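Local coordinates for protein probable starch synthase 4, chloroplastic/amyloplastic (Arabidopsis thaliana, PDB 6GNE) that is a probable plastid starch synthase of the GT-B glycosyltransferase class, modelled here with adenosine-5'-diphosphate and glycans bound, at residues Glu47-Lys52 / Glu130-Ser135; Ile84-Val89 / Pro93-Glu98; Ile412-Lys417 / Gln449-Ala454. One frame throughout, in Å; residues are numbered along the deposited sequence.

Overall arrangement
Interactions 1 and 2 share a sheet in the first half of the chain, their centres 8 Å apart, where strands 45-51 and 92-100 run side by side. Interaction 3 lies across the chain's centre, in the second Rossmann-like half of the GT-B fold, with nearest atoms about 28 Å from both. Interactions 1 and 3 are small, buried, apolar strand-to-helix contacts, each made by one isoleucine against two helix residues. Interaction 2 differs in kind: two neighbouring strands zipped by backbone hydrogen bonds, with Trp85, His95 and Glu98 among its partly exposed side chains and Phe96 buried. Probable backbone hydrogen bonds, Ile48 O with His95 N and Lys52 N with Ile97 O, join interactions 1 and 2.

Interaction 1: residues Glu47-Lys52 / Glu130-Ser135; sequences EIILPK and ELLLQS
The backbone O of Leu131, a residue whose side chain packs against Ile49, accepts a hydrogen bond of 3.2 Å from the backbone N of Ser135 as the helix ends. Ser135 OG is also modelled close to this oxygen, but too close for the bond to be trusted in detail. Ser135 N reaches Leu132 O as well, only weakly.

The contact itself is apolar and is made by the tip of Ile49. Its CG1 branch lies anti to the carbonyl carbon (chi1 -61°) and runs on extended, which carries CD1 out from the strand to the helix. There the methyl lies 3.9 Å from CD2 of Leu132 and 4.0 Å from CG of the same leucine, the two side chains meeting at a slant. Leu131 meets the same methyl from another direction, CD2 standing 4.2 Å from Ile49 CD1, so that one isoleucine tip touches two consecutive leucines.

Strand 45-51 lies in the sheet of the N-terminal Rossmann-like domain of a GT-B fold, with strands 11-15 and 92-100 as parallel neighbours. Helix 117-134 is the connection of a beta-alpha-beta crossover from strand 92-100 to strand 141-145, and it packs across the sheet face that carries Ile49. Phe124 and Ala128 of the same helix also touch Ile49, while Val13 and Ile97 flank it from the two neighbouring strands.

On the outer side of the helix, Gln134 NE2, one turn on, gives a hydrogen bond of 3.3 Å to Glu130 OE1. The carboxylate oxygen is met from above its plane, whereas it sits close to the amide plane of Gln134. The other carboxylate oxygen, Glu130 OE2, is hydrogen-bonded to Tyr160 OH.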
ATOM      1  N   GLU A  47      -2.804  16.321  -8.964  1.00 45.17           N
ATOM      2  CA  GLU A  47      -4.011  15.755  -9.595  1.00 45.42           C
ATOM      3  C   GLU A  47      -3.828  14.254  -9.758  1.00 43.79           C
ATOM      4  O   GLU A  47      -2.704  13.759  -9.953  1.00 43.35           O
ATOM      5  CB  GLU A  47      -4.233  16.335 -10.983  1.00 47.93           C
ATOM      6  CG  GLU A  47      -4.997  17.644 -11.052  1.00 50.33           C
ATOM      7  CD  GLU A  47      -5.044  18.208 -12.464  1.00 53.07           C
ATOM      8  OE1 GLU A  47      -4.754  17.445 -13.428  1.00 53.12           O
ATOM      9  OE2 GLU A  47      -5.461  19.388 -12.582  1.00 56.58           O
ATOM     10  N   ILE A  48      -4.928  13.522  -9.698  1.00 41.99           N
ATOM     11  CA  ILE A  48      -4.869  12.074  -9.789  1.00 40.12           C
ATOM     12  C   ILE A  48      -5.754  11.566 -10.901  1.00 39.60           C
ATOM     13  O   ILE A  48      -6.828  12.085 -11.096  1.00 40.21           O
ATOM     14  CB  ILE A  48      -5.217  11.454  -8.439  1.00 39.37           C
ATOM     15  CG1 ILE A  48      -4.118  11.856  -7.443  1.00 39.89           C
ATOM     16  CG2 ILE A  48      -5.284   9.933  -8.546  1.00 38.42           C
ATOM     17  CD1 ILE A  48      -4.569  11.828  -6.020  1.00 41.29           C
ATOM     18  N   ILE A  49      -5.260  10.579 -11.638  1.00 38.33           N
ATOM     19  CA  ILE A  49      -6.018   9.928 -12.687  1.00 39.18           C
ATOM     20  C   ILE A  49      -6.190   8.456 -12.320  1.00 38.50           C
ATOM     21  O   ILE A  49      -5.202   7.772 -12.111  1.00 36.93           O
ATOM     22  CB  ILE A  49      -5.349  10.078 -14.061  1.00 39.97           C
ATOM     23  CG1 ILE A  49      -5.240  11.575 -14.431  1.00 41.23           C
ATOM     24  CG2 ILE A  49      -6.120   9.299 -15.132  1.00 40.50           C
ATOM     25  CD1 ILE A  49      -4.402  11.863 -15.669  1.00 42.61           C
ATOM     26  N   LEU A  50      -7.462   8.018 -12.225  1.00 39.40           N
ATOM     27  CA  LEU A  50      -7.862   6.647 -11.891  1.00 39.09           C
ATOM     28  C   LEU A  50      -8.786   6.079 -12.933  1.00 39.82           C
ATOM     29  O   LEU A  50      -9.356   6.828 -13.705  1.00 42.40           O
ATOM     30  CB  LEU A  50      -8.650   6.619 -10.568  1.00 39.25           C
ATOM     31  CG  LEU A  50      -7.950   7.117  -9.314  1.00 38.95           C
ATOM     32  CD1 LEU A  50      -8.903   7.094  -8.149  1.00 39.53           C
ATOM     33  CD2 LEU A  50      -6.723   6.281  -9.016  1.00 37.93           C
ATOM     34  N   PRO A  51      -8.966   4.760 -12.943  1.00 39.20           N
ATOM     35  CA  PRO A  51     -10.103   4.232 -13.654  1.00 41.02           C
ATOM     36  C   PRO A  51     -11.395   4.510 -12.895  1.00 41.42           C
ATOM     37  O   PRO A  51     -11.380   4.692 -11.688  1.00 39.83           O
ATOM     38  CB  PRO A  51      -9.843   2.721 -13.693  1.00 40.73           C
ATOM     39  CG  PRO A  51      -8.397   2.551 -13.361  1.00 39.69           C
ATOM     40  CD  PRO A  51      -8.119   3.682 -12.413  1.00 38.57           C
ATOM     41  N   LYS A  52     -12.504   4.509 -13.616  1.00 42.98           N
ATOM     42  CA  LYS A  52     -13.812   4.488 -13.004  1.00 43.86           C
ATOM     43  C   LYS A  52     -14.217   3.026 -12.882  1.00 43.94           C
ATOM     44  O   LYS A  52     -14.835   2.459 -13.788  1.00 45.33           O
ATOM     45  CB  LYS A  52     -14.838   5.257 -13.838  1.00 45.70           C
ATOM     46  CG  LYS A  52     -16.243   5.239 -13.249  1.00 46.83           C
ATOM     47  CD  LYS A  52     -16.699   6.589 -12.693  1.00 47.76           C
ATOM     48  CE  LYS A  52     -18.184   6.607 -12.368  1.00 50.05           C
ATOM     49  NZ  LYS A  52     -19.044   5.837 -13.342  1.00 52.65           N
ATOM     50  N   GLU A 130      -3.501  10.193 -22.998  1.00 51.30           N
ATOM     51  CA  GLU A 130      -4.389  10.807 -23.983  1.00 54.74           C
ATOM     52  C   GLU A 130      -5.257  11.901 -23.355  1.00 54.08           C
ATOM     53  O   GLU A 130      -5.371  12.966 -23.900  1.00 54.95           O
ATOM     54  CB  GLU A 130      -5.254   9.716 -24.624  1.00 56.52           C
ATOM     55  CG  GLU A 130      -5.818  10.045 -25.983  1.00 60.14           C
ATOM     56  CD  GLU A 130      -4.745  10.304 -26.999  1.00 63.10           C
ATOM     57  OE1 GLU A 130      -4.580  11.474 -27.383  1.00 66.78           O
ATOM     58  OE2 GLU A 130      -4.050   9.320 -27.408  1.00 63.29           O
ATOM     59  N   LEU A 131      -5.809  11.642 -22.186  1.00 53.24           N
ATOM     60  CA  LEU A 131      -6.557  12.667 -21.463  1.00 54.36           C
ATOM     61  C   LEU A 131      -5.695  13.891 -21.201  1.00 55.11           C
ATOM     62  O   LEU A 131      -6.160  15.010 -21.377  1.00 57.43           O
ATOM     63  CB  LEU A 131      -7.150  12.120 -20.151  1.00 53.04           C
ATOM     64  CG  LEU A 131      -7.606  13.094 -19.048  1.00 52.86           C
ATOM     65  CD1 LEU A 131      -8.782  13.971 -19.482  1.00 55.34           C
ATOM     66  CD2 LEU A 131      -7.942  12.308 -17.789  1.00 50.87           C
ATOM     67  N   LEU A 132      -4.448  13.691 -20.789  1.00 54.94           N
ATOM     68  CA  LEU A 132      -3.527  14.824 -20.558  1.00 55.94           C
ATOM     69  C   LEU A 132      -3.263  15.671 -21.828  1.00 59.20           C
ATOM     70  O   LEU A 132      -3.405  16.914 -21.812  1.00 59.51           O
ATOM     71  CB  LEU A 132      -2.206  14.347 -19.939  1.00 53.98           C
ATOM     72  CG  LEU A 132      -2.294  13.846 -18.499  1.00 52.16           C
ATOM     73  CD1 LEU A 132      -0.947  13.337 -18.028  1.00 51.41           C
ATOM     74  CD2 LEU A 132      -2.824  14.920 -17.553  1.00 51.93           C
ATOM     75  N   LEU A 133      -2.897  14.974 -22.907  1.00 60.79           N
ATOM     76  CA  LEU A 133      -2.636  15.600 -24.197  1.00 63.26           C
ATOM     77  C   LEU A 133      -3.854  16.419 -24.600  1.00 64.31           C
ATOM     78  O   LEU A 133      -3.756  17.625 -24.778  1.00 65.48           O
ATOM     79  CB  LEU A 133      -2.315  14.535 -25.256  1.00 64.50           C
ATOM     80  CG  LEU A 133      -2.108  14.990 -26.714  1.00 67.85           C
ATOM     81  CD1 LEU A 133      -0.847  15.847 -26.891  1.00 69.15           C
ATOM     82  CD2 LEU A 133      -2.080  13.797 -27.664  1.00 68.44           C
ATOM     83  N   GLN A 134      -5.004  15.765 -24.683  1.00 63.96           N
ATOM     84  CA  GLN A 134      -6.227  16.393 -25.209  1.00 65.80           C
ATOM     85  C   GLN A 134      -6.796  17.551 -24.387  1.00 64.64           C
ATOM     86  O   GLN A 134      -7.563  18.318 -24.928  1.00 66.96           O
ATOM     87  CB  GLN A 134      -7.317  15.341 -25.512  1.00 66.92           C
ATOM     88  CG  GLN A 134      -7.016  14.561 -26.795  1.00 70.09           C
ATOM     89  CD  GLN A 134      -8.107  13.587 -27.220  1.00 72.31           C
ATOM     90  OE1 GLN A 134      -9.317  13.857 -27.075  1.00 73.73           O
ATOM     91  NE2 GLN A 134      -7.679  12.434 -27.750  1.00 73.14           N
ATOM     92  N   SER A 135      -6.419  17.700 -23.125  1.00 61.91           N
ATOM     93  CA  SER A 135      -6.787  18.884 -22.325  1.00 62.03           C
ATOM     94  C   SER A 135      -5.699  19.952 -22.307  1.00 62.72           C
ATOM     95  O   SER A 135      -5.785  20.907 -21.538  1.00 62.21           O
ATOM     96  CB  SER A 135      -7.114  18.492 -20.878  1.00 59.84           C
ATOM     97  OG  SER A 135      -6.698  17.178 -20.576  1.00 58.10           O
TER

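Interaction 2: residues Ile84-Val89 / Pro93-Glu98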
ATOM      1  N   ILE A  84     -15.094  10.849 -19.381  1.00 54.73           N
ATOM      2  CA  ILE A  84     -14.257  11.393 -18.317  1.00 52.10           C
ATOM      3  C   ILE A  84     -15.148  11.919 -17.183  1.00 51.41           C
ATOM      4  O   ILE A  84     -16.128  12.657 -17.427  1.00 52.00           O
ATOM      5  CB  ILE A  84     -13.350  12.522 -18.848  1.00 52.27           C
ATOM      6  CG1 ILE A  84     -12.566  12.040 -20.082  1.00 52.97           C
ATOM      7  CG2 ILE A  84     -12.385  13.014 -17.776  1.00 50.44           C
ATOM      8  CD1 ILE A  84     -11.864  10.703 -19.911  1.00 51.63           C
ATOM      9  N   TRP A  85     -14.804  11.522 -15.950  1.00 48.73           N
ATOM     10  CA  TRP A  85     -15.497  12.005 -14.762  1.00 48.75           C
ATOM     11  C   TRP A  85     -14.523  12.804 -13.921  1.00 47.66           C
ATOM     12  O   TRP A  85     -13.343  12.484 -13.916  1.00 45.99           O
ATOM     13  CB  TRP A  85     -16.027  10.835 -13.937  1.00 47.34           C
ATOM     14  CG  TRP A  85     -17.055   9.994 -14.605  1.00 48.54           C
ATOM     15  CD1 TRP A  85     -16.876   9.188 -15.693  1.00 49.10           C
ATOM     16  CD2 TRP A  85     -18.428   9.867 -14.235  1.00 49.78           C
ATOM     17  NE1 TRP A  85     -18.044   8.574 -16.022  1.00 50.57           N
ATOM     18  CE2 TRP A  85     -19.016   8.967 -15.140  1.00 51.27           C
ATOM     19  CE3 TRP A  85     -19.211  10.404 -13.212  1.00 50.03           C
ATOM     20  CZ2 TRP A  85     -20.367   8.606 -15.066  1.00 52.55           C
ATOM     21  CZ3 TRP A  85     -20.523  10.047 -13.134  1.00 51.74           C
ATOM     22  CH2 TRP A  85     -21.099   9.168 -14.073  1.00 53.08           C
ATOM     23  N   ILE A  86     -15.014  13.820 -13.200  1.00 48.75           N
ATOM     24  CA  ILE A  86     -14.180  14.467 -12.171  1.00 48.10           C
ATOM     25  C   ILE A  86     -14.883  14.506 -10.854  1.00 47.19           C
ATOM     26  O   ILE A  86     -16.088  14.511 -10.793  1.00 47.80           O
ATOM     27  CB  ILE A  86     -13.699  15.911 -12.520  1.00 50.40           C
ATOM     28  CG1 ILE A  86     -14.828  16.942 -12.433  1.00 52.89           C
ATOM     29  CG2 ILE A  86     -13.071  15.946 -13.903  1.00 51.92           C
ATOM     30  CD1 ILE A  86     -14.469  18.325 -12.966  1.00 55.10           C
ATOM     31  N   GLY A  87     -14.092  14.586  -9.809  1.00 45.64           N
ATOM     32  CA  GLY A  87     -14.591  14.625  -8.464  1.00 45.69           C
ATOM     33  C   GLY A  87     -13.469  15.005  -7.553  1.00 44.80           C
ATOM     34  O   GLY A  87     -12.319  15.096  -7.976  1.00 44.73           O
ATOM     35  N   THR A  88     -13.794  15.223  -6.298  1.00 45.09           N
ATOM     36  CA  THR A  88     -12.794  15.617  -5.325  1.00 44.92           C
ATOM     37  C   THR A  88     -12.829  14.585  -4.223  1.00 44.34           C
ATOM     38  O   THR A  88     -13.891  14.286  -3.670  1.00 43.64           O
ATOM     39  CB  THR A  88     -13.062  17.026  -4.809  1.00 46.39           C
ATOM     40  OG1 THR A  88     -13.064  17.937  -5.927  1.00 47.62           O
ATOM     41  CG2 THR A  88     -11.982  17.459  -3.838  1.00 45.61           C
ATOM     42  N   VAL A  89     -11.663  13.989  -3.977  1.00 43.75           N
ATOM     43  CA  VAL A  89     -11.517  12.923  -3.018  1.00 43.75           C
ATOM     44  C   VAL A  89     -10.488  13.408  -2.009  1.00 44.30           C
ATOM     45  O   VAL A  89      -9.282  13.532  -2.307  1.00 42.38           O
ATOM     46  CB  VAL A  89     -11.049  11.609  -3.674  1.00 43.80           C
ATOM     47  CG1 VAL A  89     -10.901  10.512  -2.622  1.00 42.80           C
ATOM     48  CG2 VAL A  89     -12.015  11.196  -4.777  1.00 44.79           C
ATOM     49  N   PRO A  93      -8.140  16.823  -6.502  1.00 42.09           N
ATOM     50  CA  PRO A  93      -8.878  16.622  -7.754  1.00 42.60           C
ATOM     51  C   PRO A  93      -8.571  15.272  -8.392  1.00 40.87           C
ATOM     52  O   PRO A  93      -7.423  14.884  -8.464  1.00 38.84           O
ATOM     53  CB  PRO A  93      -8.384  17.767  -8.668  1.00 44.13           C
ATOM     54  CG  PRO A  93      -7.583  18.666  -7.804  1.00 44.97           C
ATOM     55  CD  PRO A  93      -7.101  17.852  -6.637  1.00 43.08           C
ATOM     56  N   VAL A  94      -9.603  14.568  -8.844  1.00 41.58           N
ATOM     57  CA  VAL A  94      -9.440  13.264  -9.469  1.00 41.28           C
ATOM     58  C   VAL A  94     -10.187  13.218 -10.793  1.00 43.43           C
ATOM     59  O   VAL A  94     -11.259  13.803 -10.924  1.00 45.80           O
ATOM     60  CB  VAL A  94      -9.966  12.142  -8.553  1.00 41.01           C
ATOM     61  CG1 VAL A  94      -9.649  10.769  -9.141  1.00 40.69           C
ATOM     62  CG2 VAL A  94      -9.345  12.294  -7.161  1.00 39.96           C
ATOM     63  N   HIS A  95      -9.588  12.538 -11.768  1.00 43.15           N
ATOM     64  CA  HIS A  95     -10.170  12.259 -13.072  1.00 43.81           C
ATOM     65  C   HIS A  95     -10.335  10.754 -13.146  1.00 42.74           C
ATOM     66  O   HIS A  95      -9.363  10.023 -13.058  1.00 40.56           O
ATOM     67  CB  HIS A  95      -9.260  12.762 -14.212  1.00 44.99           C
ATOM     68  CG  HIS A  95      -9.324  14.245 -14.418  1.00 47.11           C
ATOM     69  ND1 HIS A  95      -8.513  15.127 -13.728  1.00 47.15           N
ATOM     70  CD2 HIS A  95     -10.130  15.004 -15.208  1.00 48.87           C
ATOM     71  CE1 HIS A  95      -8.811  16.364 -14.099  1.00 48.80           C
ATOM     72  NE2 HIS A  95      -9.793  16.318 -14.985  1.00 49.73           N
ATOM     73  N   PHE A  96     -11.574  10.296 -13.278  1.00 44.01           N
ATOM     74  CA  PHE A  96     -11.888   8.880 -13.427  1.00 43.69           C
ATOM     75  C   PHE A  96     -12.191   8.583 -14.886  1.00 45.66           C
ATOM     76  O   PHE A  96     -13.061   9.213 -15.485  1.00 49.18           O
ATOM     77  CB  PHE A  96     -13.116   8.502 -12.605  1.00 43.93           C
ATOM     78  CG  PHE A  96     -13.057   8.882 -11.155  1.00 42.54           C
ATOM     79  CD1 PHE A  96     -13.507  10.115 -10.735  1.00 43.15           C
ATOM     80  CD2 PHE A  96     -12.602   7.985 -10.213  1.00 41.17           C
ATOM     81  CE1 PHE A  96     -13.486  10.452  -9.402  1.00 42.31           C
ATOM     82  CE2 PHE A  96     -12.574   8.312  -8.866  1.00 40.26           C
ATOM     83  CZ  PHE A  96     -13.004   9.556  -8.469  1.00 40.96           C
ATOM     84  N   ILE A  97     -11.483   7.628 -15.473  1.00 46.06           N
ATOM     85  CA  ILE A  97     -11.679   7.282 -16.882  1.00 48.87           C
ATOM     86  C   ILE A  97     -12.656   6.117 -16.970  1.00 50.18           C
ATOM     87  O   ILE A  97     -12.416   5.062 -16.391  1.00 48.35           O
ATOM     88  CB  ILE A  97     -10.334   6.946 -17.560  1.00 48.61           C
ATOM     89  CG1 ILE A  97      -9.350   8.127 -17.409  1.00 48.34           C
ATOM     90  CG2 ILE A  97     -10.513   6.640 -19.024  1.00 49.86           C
ATOM     91  CD1 ILE A  97      -8.034   7.922 -18.155  1.00 48.50           C
ATOM     92  N   GLU A  98     -13.762   6.324 -17.678  1.00 54.11           N
ATOM     93  CA  GLU A  98     -14.730   5.260 -17.982  1.00 57.18           C
ATOM     94  C   GLU A  98     -14.649   4.836 -19.464  1.00 58.77           C
ATOM     95  O   GLU A  98     -15.227   5.501 -20.316  1.00 60.06           O
ATOM     96  CB  GLU A  98     -16.142   5.716 -17.628  1.00 59.81           C
ATOM     97  CG  GLU A  98     -17.135   4.583 -17.590  1.00 62.67           C
ATOM     98  CD  GLU A  98     -18.552   4.990 -17.245  1.00 66.86           C
ATOM     99  OE1 GLU A  98     -18.941   6.201 -17.171  1.00 69.23           O
ATOM    100  OE2 GLU A  98     -19.302   4.014 -17.088  1.00 70.23           O
TER
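Trp85 and Phe96 face each other as a hydrogen-bonded pair of the antiparallel beta hairpin formed by strands 78-89 and 92-100. Trp85 N gives a hydrogen bond of 2.9 Å to Phe96 O, and Phe96 N returns one to Trp85 O. The next hydrogen-bonded pair, Gly87 with Val94, is joined the same way.

Along the Trp85 side chain, CB packs on Phe96 CB at 4.0 Å and also lies near Phe96 O. With CG beside the backbone N (chi1 -64°), the indole passes Phe96 O, which sits at the ring edge close to CD1, and continues to Glu98. NE1 gives a hydrogen bond to Glu98 OE1 of 2.8 Å, bent to 140° at the hydrogen, reaching the oxygen on its anti side and somewhat out of the carboxylate plane. CE2 and CZ2 follow within van der Waals reach of the same oxygen, and the planes of ring and carboxylate are turned 51° apart. Lys52 makes a cation-pi contact with this indole and a long, weak ion pair with Glu98 OE1; the nearby ammonium and the indole N-H would be expected to favour the ionised carboxylate.

The opposite face of the hairpin carries Ile86 and His95 side by side, with Ile86 CG2 3.4 Å from His95 CD2. Ile84 CG2 approaches that imidazole at its edge, and Leu131 of helix 117-134 touches both Ile84 and His95. Near the turn, Val89 meets two side chains on the Trp85 face, its CG2 resting 3.7 Å from Val94 CG2 and 4.2 Å from Phe96 CZ.

Interaction 3: residues Ile412-Lys417 / Gln449-Ala454; sequences IPIARK and QGFNYA
Strand 412-416 and helix 448-464 come nearest at Ile414 and Ala454, whose CA atoms are 6.9 Å apart. Each residue turns its side chain toward the other segment, and the branch methyl of the isoleucine makes the contact: Ile414 CG2 lies 3.9 Å from Ala454 CB. With CG1 of Ile414 beside the backbone N (chi1 -54°), CG2 stands anti to that N and faces the helix. Phe451, one helical turn earlier, extends its ring toward the strand, CE1 standing 4.2 Å from Ile414 CG2. The two side chains meet at about a right angle, and the methyl approaches the ring obliquely.

The six-stranded parallel sheet to which this strand belongs, ordered 3-2-1-4-5-6, is the Rossmann-like core of the C-terminal GT-B domain, with helix 448-464 packed on one face. Ile391 of strand 389-392 touches both Ile414 and Phe451, and Ala330 of helix 324-336 also packs on Phe451. The ring of Phe443, from the edge strand 441-443, meets that of Phe451 with the planes roughly perpendicular. Beyond Ile414, Arg416 is held by three backbone carbonyls, NE by Ser394 O, NH1 by Ile395 O and NH2 by Gln444 O.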
ATOM      1  N   ILE A 412       0.976  -1.908  20.138  1.00 31.34           N
ATOM      2  CA  ILE A 412       2.427  -2.159  20.033  1.00 31.02           C
ATOM      3  C   ILE A 412       2.758  -3.315  19.113  1.00 29.30           C
ATOM      4  O   ILE A 412       2.245  -4.399  19.304  1.00 29.95           O
ATOM      5  CB  ILE A 412       3.030  -2.436  21.407  1.00 32.07           C
ATOM      6  CG1 ILE A 412       2.740  -1.245  22.350  1.00 34.15           C
ATOM      7  CG2 ILE A 412       4.524  -2.698  21.302  1.00 32.88           C
ATOM      8  CD1 ILE A 412       3.175   0.122  21.821  1.00 34.88           C
ATOM      9  N   PRO A 413       3.601  -3.086  18.098  1.00 29.40           N
ATOM     10  CA  PRO A 413       3.771  -4.079  17.060  1.00 29.66           C
ATOM     11  C   PRO A 413       4.725  -5.196  17.423  1.00 30.51           C
ATOM     12  O   PRO A 413       5.673  -5.005  18.187  1.00 32.37           O
ATOM     13  CB  PRO A 413       4.345  -3.281  15.872  1.00 29.18           C
ATOM     14  CG  PRO A 413       5.037  -2.151  16.497  1.00 29.95           C
ATOM     15  CD  PRO A 413       4.236  -1.817  17.715  1.00 30.37           C
ATOM     16  N   ILE A 414       4.451  -6.350  16.846  1.00 30.10           N
ATOM     17  CA  ILE A 414       5.327  -7.489  16.873  1.00 30.60           C
ATOM     18  C   ILE A 414       5.554  -7.854  15.405  1.00 30.27           C
ATOM     19  O   ILE A 414       4.622  -8.269  14.714  1.00 27.40           O
ATOM     20  CB  ILE A 414       4.698  -8.698  17.618  1.00 31.65           C
ATOM     21  CG1 ILE A 414       4.235  -8.279  19.034  1.00 31.89           C
ATOM     22  CG2 ILE A 414       5.651  -9.906  17.597  1.00 31.16           C
ATOM     23  CD1 ILE A 414       3.526  -9.371  19.784  1.00 33.17           C
ATOM     24  N   ALA A 415       6.804  -7.729  14.959  1.00 30.68           N
ATOM     25  CA  ALA A 415       7.122  -7.718  13.553  1.00 30.06           C
ATOM     26  C   ALA A 415       8.361  -8.526  13.243  1.00 31.20           C
ATOM     27  O   ALA A 415       9.314  -8.539  14.023  1.00 30.97           O
ATOM     28  CB  ALA A 415       7.336  -6.281  13.098  1.00 29.33           C
ATOM     29  N   ARG A 416       8.378  -9.142  12.066  1.00 31.61           N
ATOM     30  CA  ARG A 416       9.593  -9.763  11.584  1.00 32.88           C
ATOM     31  C   ARG A 416      10.531  -8.715  10.973  1.00 32.11           C
ATOM     32  O   ARG A 416      10.065  -7.782  10.348  1.00 31.89           O
ATOM     33  CB  ARG A 416       9.294 -10.890  10.604  1.00 33.48           C
ATOM     34  CG  ARG A 416      10.429 -11.929  10.566  1.00 35.29           C
ATOM     35  CD  ARG A 416      10.151 -13.079   9.622  1.00 35.33           C
ATOM     36  NE  ARG A 416      10.497 -12.705   8.260  1.00 34.43           N
ATOM     37  CZ  ARG A 416      11.701 -12.795   7.724  1.00 33.65           C
ATOM     38  NH1 ARG A 416      11.860 -12.426   6.470  1.00 33.52           N
ATOM     39  NH2 ARG A 416      12.731 -13.246   8.409  1.00 34.45           N
ATOM     40  N   LYS A 417      11.836  -8.849  11.210  1.00 33.16           N
ATOM     41  CA  LYS A 417      12.830  -7.891  10.723  1.00 35.46           C
ATOM     42  C   LYS A 417      13.088  -8.096   9.240  1.00 34.88           C
ATOM     43  O   LYS A 417      13.954  -8.878   8.844  1.00 35.02           O
ATOM     44  CB  LYS A 417      14.152  -8.018  11.466  1.00 38.54           C
ATOM     45  CG  LYS A 417      14.164  -7.280  12.766  1.00 41.29           C
ATOM     46  CD  LYS A 417      15.258  -7.792  13.703  1.00 45.77           C
ATOM     47  CE  LYS A 417      16.540  -6.976  13.638  1.00 47.63           C
ATOM     48  NZ  LYS A 417      17.452  -7.468  14.726  1.00 49.18           N
ATOM     49  N   GLN A 449       9.482 -20.759  16.715  1.00 43.80           N
ATOM     50  CA  GLN A 449      10.464 -20.476  17.746  1.00 46.69           C
ATOM     51  C   GLN A 449      10.793 -18.953  17.810  1.00 45.01           C
ATOM     52  O   GLN A 449      10.711 -18.337  18.871  1.00 43.40           O
ATOM     53  CB  GLN A 449      11.726 -21.298  17.466  1.00 52.07           C
ATOM     54  CG  GLN A 449      12.510 -21.755  18.670  1.00 58.31           C
ATOM     55  CD  GLN A 449      14.000 -21.343  18.592  1.00 64.17           C
ATOM     56  OE1 GLN A 449      14.913 -22.170  18.334  1.00 67.37           O
ATOM     57  NE2 GLN A 449      14.244 -20.045  18.804  1.00 65.89           N
ATOM     58  N   GLY A 450      11.128 -18.347  16.667  1.00 43.30           N
ATOM     59  CA  GLY A 450      11.461 -16.943  16.622  1.00 41.35           C
ATOM     60  C   GLY A 450      10.297 -16.080  17.064  1.00 40.79           C
ATOM     61  O   GLY A 450      10.455 -15.198  17.929  1.00 39.85           O
ATOM     62  N   PHE A 451       9.128 -16.349  16.481  1.00 39.65           N
ATOM     63  CA  PHE A 451       7.928 -15.609  16.806  1.00 38.52           C
ATOM     64  C   PHE A 451       7.583 -15.732  18.296  1.00 36.65           C
ATOM     65  O   PHE A 451       7.256 -14.721  18.942  1.00 35.58           O
ATOM     66  CB  PHE A 451       6.735 -16.048  15.886  1.00 40.66           C
ATOM     67  CG  PHE A 451       5.445 -15.323  16.174  1.00 40.96           C
ATOM     68  CD1 PHE A 451       5.188 -14.107  15.593  1.00 40.20           C
ATOM     69  CD2 PHE A 451       4.525 -15.829  17.104  1.00 43.94           C
ATOM     70  CE1 PHE A 451       4.054 -13.377  15.888  1.00 40.55           C
ATOM     71  CE2 PHE A 451       3.364 -15.111  17.418  1.00 44.31           C
ATOM     72  CZ  PHE A 451       3.136 -13.871  16.788  1.00 43.58           C
ATOM     73  N   ASN A 452       7.644 -16.955  18.835  1.00 36.20           N
ATOM     74  CA  ASN A 452       7.336 -17.222  20.275  1.00 35.44           C
ATOM     75  C   ASN A 452       8.110 -16.353  21.252  1.00 34.94           C
ATOM     76  O   ASN A 452       7.538 -15.823  22.193  1.00 34.12           O
ATOM     77  CB  ASN A 452       7.532 -18.687  20.639  1.00 36.26           C
ATOM     78  CG  ASN A 452       6.425 -19.604  20.087  1.00 37.58           C
ATOM     79  OD1 ASN A 452       5.447 -19.156  19.476  1.00 37.91           O
ATOM     80  ND2 ASN A 452       6.589 -20.897  20.273  1.00 38.21           N
ATOM     81  N   TYR A 453       9.403 -16.177  21.016  1.00 35.81           N
ATOM     82  CA  TYR A 453      10.228 -15.359  21.904  1.00 37.00           C
ATOM     83  C   TYR A 453       9.795 -13.896  21.903  1.00 36.29           C
ATOM     84  O   TYR A 453       9.715 -13.290  22.968  1.00 37.40           O
ATOM     85  CB  TYR A 453      11.718 -15.510  21.574  1.00 38.31           C
ATOM     86  CG  TYR A 453      12.648 -14.888  22.602  1.00 39.66           C
ATOM     87  CD1 TYR A 453      12.539 -15.227  23.972  1.00 40.80           C
ATOM     88  CD2 TYR A 453      13.631 -13.928  22.219  1.00 39.62           C
ATOM     89  CE1 TYR A 453      13.377 -14.657  24.913  1.00 41.83           C
ATOM     90  CE2 TYR A 453      14.467 -13.351  23.159  1.00 40.85           C
ATOM     91  CZ  TYR A 453      14.344 -13.724  24.499  1.00 42.18           C
ATOM     92  OH  TYR A 453      15.172 -13.174  25.451  1.00 44.25           O
ATOM     93  N   ALA A 454       9.475 -13.335  20.741  1.00 35.42           N
ATOM     94  CA  ALA A 454       8.923 -11.982  20.697  1.00 34.98           C
ATOM     95  C   ALA A 454       7.556 -11.882  21.391  1.00 35.80           C
ATOM     96  O   ALA A 454       7.308 -10.935  22.134  1.00 35.92           O
ATOM     97  CB  ALA A 454       8.823 -11.479  19.269  1.00 33.45           C
TER